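PDB 5U5N: HTPA Reductase from Selaginella moellendorffii, which probably catalyses the NAD(P)H-dependent reduction of 4-hydroxy-tetrahydrodipicolinate to tetrahydrodipicolinate in the diaminopimelate route to lysine. Local coordinates for residues R61-V65 with D88-F92; V75-T81 with L98-T104. All blocks are in the same frame, centred on the assembly; numbering follows the deposited sequence.

In the fold
Both contacts belong to the dinucleotide-binding N-terminal part of the chain, and their centres lie about 11 Å apart. Interaction 2 is the buried core: two neighbouring parallel strands, 76-79 and 100-102, held by backbone hydrogen bonds, aliphatic packing and a buried polar cluster at the strand ends. Interaction 1 sits farther out, where helices 61-71 and 86-95 are joined by long side chains, a cation-pi stack and a weakly bonded salt bridge at the surface. Helix 86-95 connects the two strands of interaction 2, which ties the contacts together. They also meet directly at N89 and D79, and V65 packs on L98. NAD meets both, its adenine near N89 and its nicotinamide amide at G103.

Interaction 1 (R61-V65 with D88-F92); sequences REDVV and DNAEF. With NAD (nicotinamide-adenine-dinucleotide), chain C.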
ATOM      1  N   ARG A  61     -11.011 -30.092 -31.741  1.00 51.17           N
ATOM      2  CA  ARG A  61     -11.195 -29.821 -30.303  1.00 48.79           C
ATOM      3  C   ARG A  61     -12.261 -30.662 -29.584  1.00 49.83           C
ATOM      4  O   ARG A  61     -12.178 -30.889 -28.388  1.00 47.60           O
ATOM      5  CB  ARG A  61     -11.439 -28.344 -30.057  1.00 48.81           C
ATOM      6  CG  ARG A  61     -12.744 -27.796 -30.598  1.00 52.38           C
ATOM      7  CD  ARG A  61     -12.792 -26.313 -30.309  1.00 52.44           C
ATOM      8  NE  ARG A  61     -14.001 -25.724 -30.871  1.00 56.40           N
ATOM      9  CZ  ARG A  61     -14.465 -24.518 -30.569  1.00 58.00           C
ATOM     10  NH1 ARG A  61     -13.834 -23.723 -29.693  1.00 56.14           N
ATOM     11  NH2 ARG A  61     -15.583 -24.101 -31.137  1.00 62.30           N
ATOM     12  N   GLU A  62     -13.246 -31.142 -30.318  1.00 53.56           N
ATOM     13  CA  GLU A  62     -14.249 -32.060 -29.769  1.00 55.47           C
ATOM     14  C   GLU A  62     -13.574 -33.379 -29.344  1.00 54.51           C
ATOM     15  O   GLU A  62     -13.757 -33.847 -28.219  1.00 53.22           O
ATOM     16  CB  GLU A  62     -15.343 -32.361 -30.816  1.00 60.53           C
ATOM     17  CG  GLU A  62     -16.024 -31.134 -31.433  1.00 62.79           C
ATOM     18  CD  GLU A  62     -17.354 -30.783 -30.798  1.00 64.92           C
ATOM     19  OE1 GLU A  62     -17.382 -30.346 -29.616  1.00 62.59           O
ATOM     20  OE2 GLU A  62     -18.372 -30.944 -31.503  1.00 69.50           O
ATOM     21  N   ASP A  63     -12.802 -33.970 -30.268  1.00 55.43           N
ATOM     22  CA  ASP A  63     -12.116 -35.259 -30.055  1.00 55.50           C
ATOM     23  C   ASP A  63     -11.116 -35.086 -28.897  1.00 51.29           C
ATOM     24  O   ASP A  63     -11.058 -35.889 -27.963  1.00 50.48           O
ATOM     25  CB  ASP A  63     -11.341 -35.708 -31.303  1.00 57.53           C
ATOM     26  CG  ASP A  63     -12.245 -36.121 -32.494  1.00 62.71           C
ATOM     27  OD1 ASP A  63     -13.479 -36.301 -32.299  1.00 64.96           O
ATOM     28  OD2 ASP A  63     -11.698 -36.278 -33.632  1.00 64.79           O
ATOM     29  N   VAL A  64     -10.342 -34.019 -28.980  1.00 48.60           N
ATOM     30  CA  VAL A  64      -9.321 -33.740 -27.990  1.00 45.59           C
ATOM     31  C   VAL A  64      -9.919 -33.693 -26.561  1.00 44.45           C
ATOM     32  O   VAL A  64      -9.394 -34.330 -25.669  1.00 43.55           O
ATOM     33  CB  VAL A  64      -8.556 -32.466 -28.352  1.00 43.53           C
ATOM     34  CG1 VAL A  64      -7.751 -31.927 -27.175  1.00 40.59           C
ATOM     35  CG2 VAL A  64      -7.684 -32.757 -29.535  1.00 44.56           C
ATOM     36  N   VAL A  65     -11.045 -33.001 -26.398  1.00 45.33           N
ATOM     37  CA  VAL A  65     -11.645 -32.786 -25.075  1.00 45.16           C
ATOM     38  C   VAL A  65     -12.278 -34.073 -24.510  1.00 47.45           C
ATOM     39  O   VAL A  65     -12.227 -34.286 -23.304  1.00 46.53           O
ATOM     40  CB  VAL A  65     -12.618 -31.561 -25.076  1.00 45.47           C
ATOM     41  CG1 VAL A  65     -13.515 -31.535 -23.860  1.00 45.80           C
ATOM     42  CG2 VAL A  65     -11.824 -30.278 -25.122  1.00 43.36           C
ATOM     43  N   ASP A  88     -15.254 -17.414 -28.478  1.00 52.77           N
ATOM     44  CA  ASP A  88     -15.522 -18.739 -29.002  1.00 53.57           C
ATOM     45  C   ASP A  88     -14.969 -19.844 -28.074  1.00 49.88           C
ATOM     46  O   ASP A  88     -15.691 -20.756 -27.697  1.00 50.00           O
ATOM     47  CB  ASP A  88     -14.931 -18.850 -30.404  1.00 55.30           C
ATOM     48  CG  ASP A  88     -15.535 -19.963 -31.175  1.00 57.85           C
ATOM     49  OD1 ASP A  88     -16.596 -19.719 -31.834  1.00 62.00           O
ATOM     50  OD2 ASP A  88     -14.936 -21.070 -31.108  1.00 56.25           O
ATOM     51  N   ASN A  89     -13.707 -19.728 -27.679  1.00 46.91           N
ATOM     52  CA  ASN A  89     -13.129 -20.666 -26.700  1.00 43.99           C
ATOM     53  C   ASN A  89     -13.990 -20.711 -25.436  1.00 43.66           C
ATOM     54  O   ASN A  89     -14.279 -21.786 -24.944  1.00 43.14           O
ATOM     55  CB  ASN A  89     -11.676 -20.314 -26.344  1.00 41.07           C
ATOM     56  CG  ASN A  89     -10.706 -20.577 -27.473  1.00 41.11           C
ATOM     57  OD1 ASN A  89     -11.099 -20.997 -28.554  1.00 43.54           O
ATOM     58  ND2 ASN A  89      -9.437 -20.336 -27.234  1.00 39.10           N
ATOM     59  N   ALA A  90     -14.426 -19.553 -24.942  1.00 44.41           N
ATOM     60  CA  ALA A  90     -15.246 -19.492 -23.725  1.00 44.29           C
ATOM     61  C   ALA A  90     -16.585 -20.184 -23.900  1.00 46.81           C
ATOM     62  O   ALA A  90     -17.018 -20.929 -23.020  1.00 46.06           O
ATOM     63  CB  ALA A  90     -15.463 -18.060 -23.278  1.00 45.13           C
ATOM     64  N   GLU A  91     -17.252 -19.947 -25.028  1.00 50.27           N
ATOM     65  CA  GLU A  91     -18.507 -20.635 -25.282  1.00 53.12           C
ATOM     66  C   GLU A  91     -18.295 -22.122 -25.398  1.00 52.13           C
ATOM     67  O   GLU A  91     -19.111 -22.897 -24.921  1.00 52.96           O
ATOM     68  CB  GLU A  91     -19.192 -20.085 -26.499  1.00 57.51           C
ATOM     69  CG  GLU A  91     -19.752 -18.715 -26.232  1.00 59.50           C
ATOM     70  CD  GLU A  91     -19.962 -17.932 -27.517  1.00 63.40           C
ATOM     71  OE1 GLU A  91     -20.594 -18.460 -28.466  1.00 66.71           O
ATOM     72  OE2 GLU A  91     -19.509 -16.758 -27.580  1.00 63.72           O
ATOM     73  N   PHE A  92     -17.176 -22.522 -25.985  1.00 50.53           N
ATOM     74  CA  PHE A  92     -16.859 -23.925 -26.079  1.00 49.71           C
ATOM     75  C   PHE A  92     -16.664 -24.529 -24.678  1.00 46.71           C
ATOM     76  O   PHE A  92     -17.263 -25.552 -24.365  1.00 47.34           O
ATOM     77  CB  PHE A  92     -15.640 -24.145 -26.952  1.00 48.84           C
ATOM     78  CG  PHE A  92     -15.275 -25.574 -27.093  1.00 48.61           C
ATOM     79  CD1 PHE A  92     -16.085 -26.433 -27.824  1.00 51.79           C
ATOM     80  CD2 PHE A  92     -14.146 -26.085 -26.470  1.00 45.73           C
ATOM     81  CE1 PHE A  92     -15.778 -27.765 -27.948  1.00 51.89           C
ATOM     82  CE2 PHE A  92     -13.838 -27.437 -26.608  1.00 45.85           C
ATOM     83  CZ  PHE A  92     -14.655 -28.272 -27.354  1.00 48.95           C
TER
HETATM   84  PA  NAD C 301       1.103 -15.714 -28.698  1.00 44.60           P
HETATM   85  O1A NAD C 301       0.770 -15.038 -30.017  1.00 44.77           O
HETATM   86  O2A NAD C 301       2.537 -15.996 -28.293  1.00 40.86           O
HETATM   87  O5B NAD C 301       0.328 -17.101 -28.582  1.00 41.02           O
HETATM   88  C5B NAD C 301      -1.081 -17.203 -28.656  1.00 41.15           C
HETATM   89  C4B NAD C 301      -1.367 -18.593 -29.208  1.00 41.15           C
HETATM   90  O4B NAD C 301      -2.767 -18.868 -29.235  1.00 42.11           O
HETATM   91  C3B NAD C 301      -0.841 -18.794 -30.630  1.00 40.79           C
HETATM   92  O3B NAD C 301       0.291 -19.682 -30.594  1.00 40.57           O
HETATM   93  C2B NAD C 301      -2.048 -19.311 -31.429  1.00 42.59           C
HETATM   94  O2B NAD C 301      -1.678 -20.322 -32.395  1.00 41.54           O
HETATM   95  C1B NAD C 301      -3.015 -19.769 -30.319  1.00 41.91           C
HETATM   96  N9A NAD C 301      -4.472 -19.806 -30.619  1.00 41.78           N
HETATM   97  C8A NAD C 301      -5.178 -18.936 -31.370  1.00 40.14           C
HETATM   98  N7A NAD C 301      -6.483 -19.289 -31.411  1.00 40.53           N
HETATM   99  C5A NAD C 301      -6.635 -20.398 -30.665  1.00 40.96           C
HETATM  100  C6A NAD C 301      -7.753 -21.296 -30.302  1.00 42.27           C
HETATM  101  N6A NAD C 301      -9.006 -21.058 -30.745  1.00 44.12           N
HETATM  102  N1A NAD C 301      -7.499 -22.355 -29.502  1.00 42.63           N
HETATM  103  C2A NAD C 301      -6.255 -22.623 -29.049  1.00 43.29           C
HETATM  104  N3A NAD C 301      -5.186 -21.848 -29.354  1.00 43.22           N
HETATM  105  C4A NAD C 301      -5.310 -20.739 -30.140  1.00 40.80           C
HETATM  106  O3  NAD C 301       0.337 -14.869 -27.553  1.00 47.65           O
HETATM  107  PN  NAD C 301       0.904 -14.662 -26.047  1.00 43.41           P
HETATM  108  O1N NAD C 301       2.127 -13.786 -26.191  1.00 40.05           O
HETATM  109  O2N NAD C 301       1.016 -16.010 -25.360  1.00 44.19           O
HETATM  110  O5D NAD C 301      -0.362 -13.899 -25.399  1.00 44.61           O
HETATM  111  C5D NAD C 301      -1.628 -14.550 -25.376  1.00 45.44           C
HETATM  112  C4D NAD C 301      -2.738 -13.670 -24.817  1.00 47.89           C
HETATM  113  O4D NAD C 301      -2.554 -13.524 -23.404  1.00 49.38           O
HETATM  114  C3D NAD C 301      -2.781 -12.255 -25.412  1.00 49.06           C
HETATM  115  O3D NAD C 301      -4.133 -11.833 -25.664  1.00 47.66           O
HETATM  116  C2D NAD C 301      -2.148 -11.393 -24.338  1.00 49.16           C
HETATM  117  O2D NAD C 301      -2.656 -10.058 -24.301  1.00 49.61           O
HETATM  118  C1D NAD C 301      -2.555 -12.129 -23.069  1.00 50.51           C
HETATM  119  N1N NAD C 301      -1.744 -11.837 -21.868  1.00 51.16           N
HETATM  120  C2N NAD C 301      -2.430 -11.651 -20.725  1.00 51.56           C
HETATM  121  C3N NAD C 301      -1.795 -11.383 -19.515  1.00 53.06           C
HETATM  122  C7N NAD C 301      -2.606 -11.163 -18.251  1.00 55.99           C
HETATM  123  O7N NAD C 301      -2.124 -10.477 -17.364  1.00 55.17           O
HETATM  124  N7N NAD C 301      -3.831 -11.688 -18.088  1.00 53.89           N
HETATM  125  C4N NAD C 301      -0.402 -11.304 -19.516  1.00 51.30           C
HETATM  126  C5N NAD C 301       0.304 -11.495 -20.702  1.00 51.09           C
HETATM  127  C6N NAD C 301      -0.394 -11.764 -21.878  1.00 49.72           C
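D88 OD2 takes two hydrogens from the guanidinium of R61, one from NH2 at 3.1 Å and one from NH1. The carboxylate and guanidinium planes are nearly parallel (9°) but offset, D88 OD2 lying obliquely off the guanidinium plane on the side away from F92, so both bonds of this salt bridge are weak and bent (near 130°). R61 gets there over the ring of F92: CG sits between the backbone N and the carbonyl carbon (chi1 67°), and from there the chain runs extended across the ring face. R61 CD stands over the ring centre in a CH-pi contact, 3.8 Å from the F92 centroid. The guanidinium lies flat but off-centre beyond it in a cation-pi stack, R61 CZ 4.2 Å from the F92 centroid, with F92 CB under the guanidinium face nearest NH1. At the ring's edge E62 OE1 comes in plane to 3.5 Å from F92 CE1, while V65 CG2 packs against F92 CE2. An alanine in place of R61 would probably leave the D88 carboxylate without its cationic mate and strip the cover from one face of the F92 ring. One residue along from D88, N89 turns to the cofactor: its OD1 lies 3.0 Å from N6A of the NAD adenine, and its ND2 donates to D79 OD2, which fixes the amide's orientation. Side chains thus bridge the two helices beside the adenine end of the NAD site in a Rossmann-type domain.

Interaction 2 (V75-T81 with L98-T104); sequences VIVVDYT and LPFVMGT. With NAD (nicotinamide-adenine-dinucleotide), chain C.
Strands 76-79 and 100-102 run parallel, 12° apart, and V77 N to P99 O, V101 N to V77 O and D79 N to V101 O are nearly straight hydrogen bonds. V77, D79, F100 and M102 share one face of the sheet. There V77 CG2 meets L98 CD1, and M102, bent at chi2 and chi3, brings SD to 3.5 Å from D79 OD1. The other face carries V78 and V101, with helix 241-259 against V78. At the C-terminal ends of the strands G103 N continues the pairing to D79 O, and polar groups knit together. T81 OG1 donates to D79 OD1 on its syn side (2.7 Å), and T81 N gives a straight bond to T104 OG1 (2.9 Å), itself 2.9 Å from D79 OD1. Y93 is a further partner of D79 OD2, so the buried carboxylate is well satisfied. G103 CA makes a CH-pi contact over one face of the Y80 ring, offset toward the rim, where a side chain would clash. G103 O accepts a nearly straight bond from NAD N7N (3.0 Å), while T81 CG2 touches adenine N3A at 3.3 Å. Helix 86-95 completes a beta-alpha-beta unit of the Rossmann-type fold, whose C-terminal strand ends line the NAD pocket.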
ATOM      1  N   VAL A  75     -10.107 -31.885 -14.887  1.00 31.59           N
ATOM      2  CA  VAL A  75      -9.292 -30.911 -15.572  1.00 30.27           C
ATOM      3  C   VAL A  75      -9.865 -29.496 -15.460  1.00 29.31           C
ATOM      4  O   VAL A  75     -11.083 -29.310 -15.473  1.00 30.02           O
ATOM      5  CB  VAL A  75      -9.102 -31.259 -17.063  1.00 31.13           C
ATOM      6  CG1 VAL A  75     -10.414 -31.165 -17.811  1.00 32.37           C
ATOM      7  CG2 VAL A  75      -8.040 -30.366 -17.690  1.00 30.16           C
ATOM      8  N   ILE A  76      -8.956 -28.533 -15.328  1.00 27.85           N
ATOM      9  CA  ILE A  76      -9.253 -27.127 -15.449  1.00 27.35           C
ATOM     10  C   ILE A  76      -8.475 -26.658 -16.634  1.00 27.11           C
ATOM     11  O   ILE A  76      -7.298 -26.953 -16.737  1.00 26.46           O
ATOM     12  CB  ILE A  76      -8.767 -26.352 -14.182  1.00 26.49           C
ATOM     13  CG1 ILE A  76      -9.669 -26.700 -13.010  1.00 26.72           C
ATOM     14  CG2 ILE A  76      -8.753 -24.844 -14.448  1.00 26.28           C
ATOM     15  CD1 ILE A  76      -9.200 -26.201 -11.667  1.00 26.49           C
ATOM     16  N   VAL A  77      -9.110 -25.898 -17.492  1.00 27.84           N
ATOM     17  CA  VAL A  77      -8.463 -25.353 -18.675  1.00 28.26           C
ATOM     18  C   VAL A  77      -7.903 -23.961 -18.368  1.00 27.72           C
ATOM     19  O   VAL A  77      -8.565 -23.158 -17.741  1.00 27.67           O
ATOM     20  CB  VAL A  77      -9.438 -25.263 -19.847  1.00 29.89           C
ATOM     21  CG1 VAL A  77      -8.788 -24.584 -21.040  1.00 30.44           C
ATOM     22  CG2 VAL A  77      -9.956 -26.650 -20.231  1.00 30.94           C
ATOM     23  N   VAL A  78      -6.677 -23.713 -18.815  1.00 27.32           N
ATOM     24  CA  VAL A  78      -6.075 -22.405 -18.814  1.00 27.31           C
ATOM     25  C   VAL A  78      -5.963 -21.922 -20.250  1.00 28.35           C
ATOM     26  O   VAL A  78      -5.296 -22.599 -21.068  1.00 28.54           O
ATOM     27  CB  VAL A  78      -4.677 -22.492 -18.218  1.00 26.92           C
ATOM     28  CG1 VAL A  78      -3.972 -21.162 -18.342  1.00 27.33           C
ATOM     29  CG2 VAL A  78      -4.771 -22.893 -16.739  1.00 26.51           C
ATOM     30  N   ASP A  79      -6.633 -20.800 -20.566  1.00 29.03           N
ATOM     31  CA  ASP A  79      -6.676 -20.222 -21.893  1.00 30.17           C
ATOM     32  C   ASP A  79      -5.821 -18.958 -21.999  1.00 30.41           C
ATOM     33  O   ASP A  79      -6.168 -17.927 -21.422  1.00 30.77           O
ATOM     34  CB  ASP A  79      -8.125 -19.923 -22.281  1.00 31.77           C
ATOM     35  CG  ASP A  79      -8.299 -19.631 -23.758  1.00 33.61           C
ATOM     36  OD1 ASP A  79      -7.882 -18.551 -24.185  1.00 34.44           O
ATOM     37  OD2 ASP A  79      -8.864 -20.495 -24.519  1.00 34.73           O
ATOM     38  N   TYR A  80      -4.687 -19.083 -22.703  1.00 30.15           N
ATOM     39  CA  TYR A  80      -3.908 -17.977 -23.231  1.00 30.89           C
ATOM     40  C   TYR A  80      -3.744 -18.187 -24.738  1.00 31.80           C
ATOM     41  O   TYR A  80      -2.760 -18.797 -25.210  1.00 31.19           O
ATOM     42  CB  TYR A  80      -2.532 -17.887 -22.588  1.00 30.19           C
ATOM     43  CG  TYR A  80      -2.542 -17.294 -21.211  1.00 30.17           C
ATOM     44  CD1 TYR A  80      -2.448 -15.913 -21.025  1.00 31.55           C
ATOM     45  CD2 TYR A  80      -2.611 -18.108 -20.083  1.00 29.23           C
ATOM     46  CE1 TYR A  80      -2.421 -15.340 -19.747  1.00 31.87           C
ATOM     47  CE2 TYR A  80      -2.589 -17.552 -18.793  1.00 29.55           C
ATOM     48  CZ  TYR A  80      -2.496 -16.168 -18.631  1.00 30.84           C
ATOM     49  OH  TYR A  80      -2.487 -15.635 -17.342  1.00 31.73           O
ATOM     50  N   THR A  81      -4.717 -17.655 -25.466  1.00 33.36           N
ATOM     51  CA  THR A  81      -4.797 -17.732 -26.896  1.00 34.75           C
ATOM     52  C   THR A  81      -4.679 -16.350 -27.518  1.00 36.27           C
ATOM     53  O   THR A  81      -3.632 -15.766 -27.472  1.00 36.23           O
ATOM     54  CB  THR A  81      -6.078 -18.501 -27.322  1.00 35.87           C
ATOM     55  OG1 THR A  81      -7.243 -17.871 -26.746  1.00 36.82           O
ATOM     56  CG2 THR A  81      -6.008 -19.932 -26.856  1.00 34.47           C
ATOM     57  N   LEU A  98     -16.461 -27.361 -18.960  1.00 37.74           N
ATOM     58  CA  LEU A  98     -15.060 -27.388 -18.569  1.00 35.34           C
ATOM     59  C   LEU A  98     -14.756 -26.119 -17.734  1.00 33.69           C
ATOM     60  O   LEU A  98     -14.904 -24.989 -18.238  1.00 34.05           O
ATOM     61  CB  LEU A  98     -14.134 -27.413 -19.771  1.00 35.52           C
ATOM     62  CG  LEU A  98     -13.995 -28.741 -20.525  1.00 36.96           C
ATOM     63  CD1 LEU A  98     -13.210 -28.482 -21.812  1.00 37.29           C
ATOM     64  CD2 LEU A  98     -13.328 -29.823 -19.659  1.00 35.97           C
ATOM     65  N   PRO A  99     -14.317 -26.295 -16.471  1.00 31.96           N
ATOM     66  CA  PRO A  99     -13.908 -25.085 -15.731  1.00 30.77           C
ATOM     67  C   PRO A  99     -12.682 -24.449 -16.352  1.00 29.68           C
ATOM     68  O   PRO A  99     -11.820 -25.163 -16.820  1.00 28.94           O
ATOM     69  CB  PRO A  99     -13.607 -25.603 -14.311  1.00 29.73           C
ATOM     70  CG  PRO A  99     -13.473 -27.072 -14.432  1.00 29.98           C
ATOM     71  CD  PRO A  99     -14.239 -27.507 -15.649  1.00 31.61           C
ATOM     72  N   PHE A 100     -12.617 -23.119 -16.380  1.00 29.60           N
ATOM     73  CA  PHE A 100     -11.498 -22.456 -17.023  1.00 28.94           C
ATOM     74  C   PHE A 100     -10.982 -21.186 -16.352  1.00 28.76           C
ATOM     75  O   PHE A 100     -11.725 -20.448 -15.721  1.00 29.46           O
ATOM     76  CB  PHE A 100     -11.795 -22.178 -18.516  1.00 30.12           C
ATOM     77  CG  PHE A 100     -12.873 -21.172 -18.768  1.00 31.61           C
ATOM     78  CD1 PHE A 100     -14.194 -21.539 -18.737  1.00 32.95           C
ATOM     79  CD2 PHE A 100     -12.549 -19.847 -19.056  1.00 32.14           C
ATOM     80  CE1 PHE A 100     -15.188 -20.612 -18.969  1.00 34.90           C
ATOM     81  CE2 PHE A 100     -13.530 -18.899 -19.267  1.00 34.03           C
ATOM     82  CZ  PHE A 100     -14.856 -19.286 -19.230  1.00 35.53           C
ATOM     83  N   VAL A 101      -9.694 -20.947 -16.571  1.00 28.04           N
ATOM     84  CA  VAL A 101      -9.031 -19.722 -16.245  1.00 28.25           C
ATOM     85  C   VAL A 101      -8.660 -19.032 -17.553  1.00 28.93           C
ATOM     86  O   VAL A 101      -7.793 -19.519 -18.275  1.00 28.25           O
ATOM     87  CB  VAL A 101      -7.771 -20.015 -15.419  1.00 27.33           C
ATOM     88  CG1 VAL A 101      -7.022 -18.716 -15.114  1.00 28.04           C
ATOM     89  CG2 VAL A 101      -8.160 -20.747 -14.139  1.00 26.87           C
ATOM     90  N   MET A 102      -9.301 -17.888 -17.819  1.00 41.94           N
ATOM     91  CA  MET A 102      -9.118 -17.106 -19.041  1.00 43.56           C
ATOM     92  C   MET A 102      -8.200 -15.927 -18.772  1.00 44.11           C
ATOM     93  O   MET A 102      -8.611 -14.970 -18.122  1.00 44.75           O
ATOM     94  CB  MET A 102     -10.511 -16.630 -19.540  1.00 45.40           C
ATOM     95  CG  MET A 102     -10.543 -15.692 -20.744  1.00 47.72           C
ATOM     96  SD  MET A 102     -10.037 -16.557 -22.252  1.00 48.82           S
ATOM     97  CE  MET A 102     -11.504 -17.544 -22.573  1.00 49.41           C
ATOM     98  N   GLY A 103      -6.961 -16.026 -19.237  1.00 44.30           N
ATOM     99  CA  GLY A 103      -5.983 -14.954 -19.131  1.00 45.84           C
ATOM    100  C   GLY A 103      -5.849 -14.115 -20.407  1.00 48.13           C
ATOM    101  O   GLY A 103      -5.183 -13.094 -20.416  1.00 50.05           O
ATOM    102  N   THR A 104      -6.477 -14.553 -21.488  1.00 48.33           N
ATOM    103  CA  THR A 104      -6.365 -13.894 -22.779  1.00 50.70           C
ATOM    104  C   THR A 104      -7.113 -12.563 -22.712  1.00 52.35           C
ATOM    105  O   THR A 104      -8.231 -12.504 -22.223  1.00 51.73           O
ATOM    106  CB  THR A 104      -7.000 -14.773 -23.874  1.00 50.80           C
ATOM    107  OG1 THR A 104      -6.478 -16.101 -23.798  1.00 49.35           O
ATOM    108  CG2 THR A 104      -6.762 -14.200 -25.292  1.00 53.63           C
TER
HETATM  109  PA  NAD C 301       1.103 -15.714 -28.698  1.00 44.60           P
HETATM  110  O1A NAD C 301       0.770 -15.038 -30.017  1.00 44.77           O
HETATM  111  O2A NAD C 301       2.537 -15.996 -28.293  1.00 40.86           O
HETATM  112  O5B NAD C 301       0.328 -17.101 -28.582  1.00 41.02           O
HETATM  113  C5B NAD C 301      -1.081 -17.203 -28.656  1.00 41.15           C
HETATM  114  C4B NAD C 301      -1.367 -18.593 -29.208  1.00 41.15           C
HETATM  115  O4B NAD C 301      -2.767 -18.868 -29.235  1.00 42.11           O
HETATM  116  C3B NAD C 301      -0.841 -18.794 -30.630  1.00 40.79           C
HETATM  117  O3B NAD C 301       0.291 -19.682 -30.594  1.00 40.57           O
HETATM  118  C2B NAD C 301      -2.048 -19.311 -31.429  1.00 42.59           C
HETATM  119  O2B NAD C 301      -1.678 -20.322 -32.395  1.00 41.54           O
HETATM  120  C1B NAD C 301      -3.015 -19.769 -30.319  1.00 41.91           C
HETATM  121  N9A NAD C 301      -4.472 -19.806 -30.619  1.00 41.78           N
HETATM  122  C8A NAD C 301      -5.178 -18.936 -31.370  1.00 40.14           C
HETATM  123  N7A NAD C 301      -6.483 -19.289 -31.411  1.00 40.53           N
HETATM  124  C5A NAD C 301      -6.635 -20.398 -30.665  1.00 40.96           C
HETATM  125  C6A NAD C 301      -7.753 -21.296 -30.302  1.00 42.27           C
HETATM  126  N6A NAD C 301      -9.006 -21.058 -30.745  1.00 44.12           N
HETATM  127  N1A NAD C 301      -7.499 -22.355 -29.502  1.00 42.63           N
HETATM  128  C2A NAD C 301      -6.255 -22.623 -29.049  1.00 43.29           C
HETATM  129  N3A NAD C 301      -5.186 -21.848 -29.354  1.00 43.22           N
HETATM  130  C4A NAD C 301      -5.310 -20.739 -30.140  1.00 40.80           C
HETATM  131  O3  NAD C 301       0.337 -14.869 -27.553  1.00 47.65           O
HETATM  132  PN  NAD C 301       0.904 -14.662 -26.047  1.00 43.41           P
HETATM  133  O1N NAD C 301       2.127 -13.786 -26.191  1.00 40.05           O
HETATM  134  O2N NAD C 301       1.016 -16.010 -25.360  1.00 44.19           O
HETATM  135  O5D NAD C 301      -0.362 -13.899 -25.399  1.00 44.61           O
HETATM  136  C5D NAD C 301      -1.628 -14.550 -25.376  1.00 45.44           C
HETATM  137  C4D NAD C 301      -2.738 -13.670 -24.817  1.00 47.89           C
HETATM  138  O4D NAD C 301      -2.554 -13.524 -23.404  1.00 49.38           O
HETATM  139  C3D NAD C 301      -2.781 -12.255 -25.412  1.00 49.06           C
HETATM  140  O3D NAD C 301      -4.133 -11.833 -25.664  1.00 47.66           O
HETATM  141  C2D NAD C 301      -2.148 -11.393 -24.338  1.00 49.16           C
HETATM  142  O2D NAD C 301      -2.656 -10.058 -24.301  1.00 49.61           O
HETATM  143  C1D NAD C 301      -2.555 -12.129 -23.069  1.00 50.51           C
HETATM  144  N1N NAD C 301      -1.744 -11.837 -21.868  1.00 51.16           N
HETATM  145  C2N NAD C 301      -2.430 -11.651 -20.725  1.00 51.56           C
HETATM  146  C3N NAD C 301      -1.795 -11.383 -19.515  1.00 53.06           C
HETATM  147  C7N NAD C 301      -2.606 -11.163 -18.251  1.00 55.99           C
HETATM  148  O7N NAD C 301      -2.124 -10.477 -17.364  1.00 55.17           O
HETATM  149  N7N NAD C 301      -3.831 -11.688 -18.088  1.00 53.89           N
HETATM  150  C4N NAD C 301      -0.402 -11.304 -19.516  1.00 51.30           C
HETATM  151  C5N NAD C 301       0.304 -11.495 -20.702  1.00 51.09           C
HETATM  152  C6N NAD C 301      -0.394 -11.764 -21.878  1.00 49.72           C